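Local coordinates for Myo-inositol 2-dehydrogenase (Lactobacillus plantarum WCFS1, PDB 3CEA), which probably catalyses the NAD-dependent oxidation of myo-inositol at its 2-hydroxyl, using a Rossmann-fold domain to hold the cofactor, at residues A[252-257]-A[263-268]; A[306-309]-A[314-317]. All blocks are in the same frame, centred on the assembly; numbering follows the deposited sequence.

Interaction 1. Residues A[252-257]-A[263-268]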
loop_
_atom_site.group_PDB
_atom_site.type_symbol
_atom_site.label_atom_id
_atom_site.label_comp_id
_atom_site.label_asym_id
_atom_site.label_seq_id
_atom_site.Cartn_x
_atom_site.Cartn_y
_atom_site.Cartn_z
ATOM N N VAL A 252 9.185 8.166 -10.653
ATOM C CA VAL A 252 8.645 9.437 -11.123
ATOM C C VAL A 252 7.467 9.811 -10.230
ATOM O O VAL A 252 6.388 9.214 -10.294
ATOM C CB VAL A 252 8.247 9.412 -12.624
ATOM C CG1 VAL A 252 7.632 10.740 -13.029
ATOM C CG2 VAL A 252 9.458 9.131 -13.504
ATOM N N GLU A 253 7.697 10.820 -9.400
ATOM C CA GLU A 253 6.846 11.096 -8.262
ATOM C C GLU A 253 6.593 12.592 -8.161
ATOM O O GLU A 253 7.519 13.397 -8.299
ATOM C CB GLU A 253 7.542 10.579 -6.999
ATOM C CG GLU A 253 6.700 10.521 -5.735
ATOM C CD GLU A 253 7.530 10.148 -4.504
ATOM O OE1 GLU A 253 8.683 9.678 -4.666
ATOM O OE2 GLU A 253 7.030 10.327 -3.373
ATOM N N LEU A 254 5.334 12.957 -7.941
ATOM C CA LEU A 254 4.968 14.341 -7.669
ATOM C C LEU A 254 4.075 14.424 -6.440
ATOM O O LEU A 254 3.041 13.753 -6.362
ATOM C CB LEU A 254 4.271 14.985 -8.872
ATOM C CG LEU A 254 4.018 16.500 -8.811
ATOM C CD1 LEU A 254 5.322 17.297 -8.859
ATOM C CD2 LEU A 254 3.095 16.942 -9.936
ATOM N N GLU A 255 4.488 15.252 -5.486
ATOM C CA GLU A 255 3.704 15.497 -4.286
ATOM C C GLU A 255 3.245 16.943 -4.258
ATOM O O GLU A 255 4.062 17.862 -4.267
ATOM C CB GLU A 255 4.518 15.181 -3.030
ATOM C CG GLU A 255 3.801 15.494 -1.722
ATOM C CD GLU A 255 4.727 15.437 -0.530
ATOM O OE1 GLU A 255 5.073 14.319 -0.092
ATOM O OE2 GLU A 255 5.112 16.513 -0.033
ATOM N N VAL A 256 1.934 17.142 -4.236
ATOM C CA VAL A 256 1.386 18.475 -4.076
ATOM C C VAL A 256 0.798 18.594 -2.674
ATOM O O VAL A 256 -0.247 18.017 -2.364
ATOM C CB VAL A 256 0.353 18.833 -5.160
ATOM C CG1 VAL A 256 0.114 20.332 -5.170
ATOM C CG2 VAL A 256 0.835 18.377 -6.535
HETATM N N MSE A 257 1.504 19.341 -1.833
HETATM C CA MSE A 257 1.152 19.502 -0.437
HETATM C C MSE A 257 0.348 20.787 -0.265
HETATM O O MSE A 257 0.873 21.884 -0.459
HETATM C CB MSE A 257 2.428 19.533 0.405
HETATM C CG MSE A 257 2.215 19.374 1.889
HETATM SE SE MSE A 257 3.739 19.982 2.919
HETATM C CE MSE A 257 4.939 18.491 2.612
ATOM N N VAL A 263 -1.764 15.451 -2.334
ATOM C CA VAL A 263 -1.800 14.368 -3.305
ATOM C C VAL A 263 -0.379 13.927 -3.598
ATOM O O VAL A 263 0.542 14.745 -3.628
ATOM C CB VAL A 263 -2.549 14.722 -4.640
ATOM C CG1 VAL A 263 -4.042 14.990 -4.393
ATOM C CG2 VAL A 263 -1.889 15.889 -5.374
ATOM N N ARG A 264 -0.204 12.623 -3.775
ATOM C CA ARG A 264 1.040 12.079 -4.285
ATOM C C ARG A 264 0.747 11.286 -5.544
ATOM O O ARG A 264 -0.175 10.470 -5.580
ATOM C CB ARG A 264 1.738 11.217 -3.239
ATOM C CG ARG A 264 2.537 12.026 -2.240
ATOM C CD ARG A 264 2.859 11.212 -1.015
ATOM N NE ARG A 264 3.726 11.940 -0.097
ATOM C CZ ARG A 264 4.123 11.482 1.085
ATOM N NH1 ARG A 264 3.729 10.288 1.513
ATOM N NH2 ARG A 264 4.918 12.221 1.846
ATOM N N ILE A 265 1.532 11.560 -6.580
ATOM C CA ILE A 265 1.381 10.907 -7.866
ATOM C C ILE A 265 2.602 10.022 -8.066
ATOM O O ILE A 265 3.733 10.505 -8.046
ATOM C CB ILE A 265 1.249 11.944 -9.009
ATOM C CG1 ILE A 265 0.096 12.910 -8.711
ATOM C CG2 ILE A 265 1.018 11.247 -10.347
ATOM C CD1 ILE A 265 0.365 14.347 -9.122
ATOM N N GLY A 266 2.362 8.725 -8.234
ATOM C CA GLY A 266 3.436 7.757 -8.419
ATOM C C GLY A 266 4.353 7.649 -7.215
ATOM O O GLY A 266 5.575 7.722 -7.351
ATOM N N GLU A 267 3.762 7.485 -6.035
ATOM C CA GLU A 267 4.527 7.285 -4.809
ATOM C C GLU A 267 5.432 6.063 -4.963
ATOM O O GLU A 267 6.620 6.111 -4.633
ATOM C CB GLU A 267 3.583 7.117 -3.621
ATOM C CG GLU A 267 4.212 7.398 -2.271
ATOM C CD GLU A 267 3.180 7.687 -1.193
ATOM O OE1 GLU A 267 1.964 7.589 -1.468
ATOM O OE2 GLU A 267 3.590 8.019 -0.063
ATOM N N HIS A 268 4.851 4.978 -5.474
ATOM C CA HIS A 268 5.593 3.793 -5.897
ATOM C C HIS A 268 5.363 3.575 -7.394
ATOM O O HIS A 268 4.237 3.745 -7.877
ATOM C CB HIS A 268 5.144 2.552 -5.117
ATOM C CG HIS A 268 5.285 2.676 -3.630
ATOM N ND1 HIS A 268 4.504 1.959 -2.748
ATOM C CD2 HIS A 268 6.107 3.436 -2.867
ATOM C CE1 HIS A 268 4.844 2.267 -1.509
ATOM N NE2 HIS A 268 5.812 3.163 -1.553
HETATM O O HOH W 1 7.306 6.614 -8.948
#
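E255 OE1 is gripped by two nitrogens of one guanidinium: R264 NE lies 2.7 Å from it and R264 NH2 2.9 Å. The oxygen sits 2° out of the guanidinium plane, so the arginine meets it edge-on, but the carboxylate is turned 27° against that plane and OE1 takes NE on its anti side, NH2 nearly along the C-O axis. R157 of the same chain brings a second guanidinium to OE1 in a further salt bridge, while E255 OE2 bonds Y159 of the third subunit. The arginine's chain, extended from CG to NE, runs alongside E255, bringing its CG 3.7 Å from E255 CG. At the far end, R264 NH1 makes a weak bond to E267 OE2, and NH2 also pairs with E253 of the third subunit. With an alanine at R264, the buried E255 and E267 carboxylates would probably each lose a positive mate, and the salt bridge to the neighbouring subunit would go.

Beneath this network the backbones run antiparallel, 169° between strand directions. L254 and I265 exchange bonds, L254 N to I265 O 2.9 Å and I265 N to L254 O 2.7 Å, and V256 pairs likewise with V263. These four side chains share one face, on which L254, V263 and I265 touch helix 136-146 and L254 and V256 touch helix 182-198; there L254 CD2 meets I265 CD1 at 3.9 Å. The geometry is that of a beta hairpin, whose strand 262-265 continues the sheet of the GFO/IDH/MocA C-terminal domain into the second subunit.

Interaction 2. Residues A[306-309]-A[314-317]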
loop_
_atom_site.group_PDB
_atom_site.type_symbol
_atom_site.label_atom_id
_atom_site.label_comp_id
_atom_site.label_asym_id
_atom_site.label_seq_id
_atom_site.Cartn_x
_atom_site.Cartn_y
_atom_site.Cartn_z
ATOM N N VAL A 306 -0.979 15.652 -34.076
ATOM C CA VAL A 306 -1.537 15.291 -35.380
ATOM C C VAL A 306 -2.904 15.950 -35.579
ATOM O O VAL A 306 -3.168 16.528 -36.637
ATOM C CB VAL A 306 -1.607 13.749 -35.567
ATOM C CG1 VAL A 306 -2.446 13.372 -36.783
ATOM C CG2 VAL A 306 -0.205 13.169 -35.699
ATOM N N ASN A 307 -3.755 15.874 -34.553
ATOM C CA ASN A 307 -5.050 16.557 -34.552
ATOM C C ASN A 307 -4.887 18.069 -34.696
ATOM O O ASN A 307 -5.635 18.712 -35.434
ATOM C CB ASN A 307 -5.834 16.243 -33.273
ATOM C CG ASN A 307 -6.198 14.768 -33.144
ATOM O OD1 ASN A 307 -6.414 14.074 -34.140
ATOM N ND2 ASN A 307 -6.273 14.288 -31.904
ATOM N N ASN A 308 -3.901 18.621 -33.989
ATOM C CA ASN A 308 -3.606 20.052 -34.032
ATOM C C ASN A 308 -3.229 20.542 -35.426
ATOM O O ASN A 308 -3.680 21.606 -35.850
ATOM C CB ASN A 308 -2.513 20.417 -33.019
ATOM C CG ASN A 308 -3.036 20.506 -31.593
ATOM O OD1 ASN A 308 -4.241 20.420 -31.349
ATOM N ND2 ASN A 308 -2.124 20.675 -30.640
ATOM N N VAL A 309 -2.409 19.762 -36.131
ATOM C CA VAL A 309 -2.032 20.079 -37.512
ATOM C C VAL A 309 -3.259 20.050 -38.435
ATOM O O VAL A 309 -3.444 20.951 -39.255
ATOM C CB VAL A 309 -0.921 19.130 -38.052
ATOM C CG1 VAL A 309 -0.579 19.461 -39.503
ATOM C CG2 VAL A 309 0.335 19.214 -37.191
ATOM N N GLN A 314 -2.748 25.664 -32.409
ATOM C CA GLN A 314 -1.511 25.575 -31.638
ATOM C C GLN A 314 -1.797 24.925 -30.284
ATOM O O GLN A 314 -2.864 25.161 -29.704
ATOM C CB GLN A 314 -0.880 26.959 -31.449
ATOM C CG GLN A 314 -0.482 27.671 -32.748
ATOM C CD GLN A 314 0.722 27.050 -33.451
ATOM O OE1 GLN A 314 1.537 26.349 -32.842
ATOM N NE2 GLN A 314 0.841 27.320 -34.746
ATOM N N PRO A 315 -0.853 24.100 -29.784
ATOM C CA PRO A 315 -1.015 23.405 -28.503
ATOM C C PRO A 315 -1.049 24.373 -27.327
ATOM O O PRO A 315 -0.610 25.518 -27.461
ATOM C CB PRO A 315 0.242 22.531 -28.420
ATOM C CG PRO A 315 1.238 23.224 -29.276
ATOM C CD PRO A 315 0.443 23.781 -30.413
ATOM N N GLU A 316 -1.566 23.911 -26.188
ATOM C CA GLU A 316 -1.627 24.732 -24.981
ATOM C C GLU A 316 -0.227 25.137 -24.516
ATOM O O GLU A 316 0.025 26.314 -24.247
ATOM C CB GLU A 316 -2.374 24.007 -23.857
ATOM C CG GLU A 316 -2.582 24.865 -22.608
ATOM C CD GLU A 316 -3.230 24.109 -21.463
ATOM O OE1 GLU A 316 -2.616 23.147 -20.940
ATOM O OE2 GLU A 316 -4.354 24.490 -21.076
ATOM N N VAL A 317 0.670 24.157 -24.429
ATOM C CA VAL A 317 2.053 24.401 -24.030
ATOM C C VAL A 317 2.787 25.155 -25.137
ATOM O O VAL A 317 3.071 24.603 -26.207
ATOM C CB VAL A 317 2.788 23.086 -23.672
ATOM C CG1 VAL A 317 4.243 23.359 -23.288
ATOM C CG2 VAL A 317 2.065 22.368 -22.545
#
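N308 meets P315 through its amide nitrogen: ND2 lies 3.6 Å from P315 CA and 3.7 Å from P315 CB. No hydrogen bond crosses between the two segments, and only 87 Å² is buried, so the evidence is for a small van der Waals contact. N308 CB already points toward the loop, and the two torsions together set ND2 against the ring: the first places CG beside the residue's own backbone N and opposite the carbonyl carbon (chi1 -78°), and with chi2 at -7° OD1 nearly eclipses the backbone N while ND2 is swung to the outer end, against the CA-CB side of the pyrrolidine ring. P315 CD is a little farther from ND2, at 4.0 Å. The polar need of this nitrogen is met by Q127 OE1, so the proline packs against an amide already engaged. Q314 contributes mainly backbone, its carbonyl carbon 4.3 Å from N308 ND2. Its CB points away, and its amide bonds Q124 O through NE2 and F126 N through OE1. The contact thus joins helix 295-311 to the loop before helix 319-338, beside strand 126-127, the edge of the parallel Rossmann sheet.

Interaction 1 and interaction 2 do not touch: their centres are 28 Å apart and their nearest atoms about 14 Å. Along the chain they follow in series, the hairpin closing before helix 295-311 begins. They differ in setting as well as place. The ladder of 252-257 with 263-268 belongs to the mixed sheet and reaches other subunits, whereas 306-309 with 314-317 borders the parallel sheet of the nucleotide-binding fold and meets no other protein chain. The side chain of V252 in interaction 1 lies about 9 Å from a bound NAD, near the cofactor without touching it. V252 also packs on F294, just ahead of the helix that carries interaction 2.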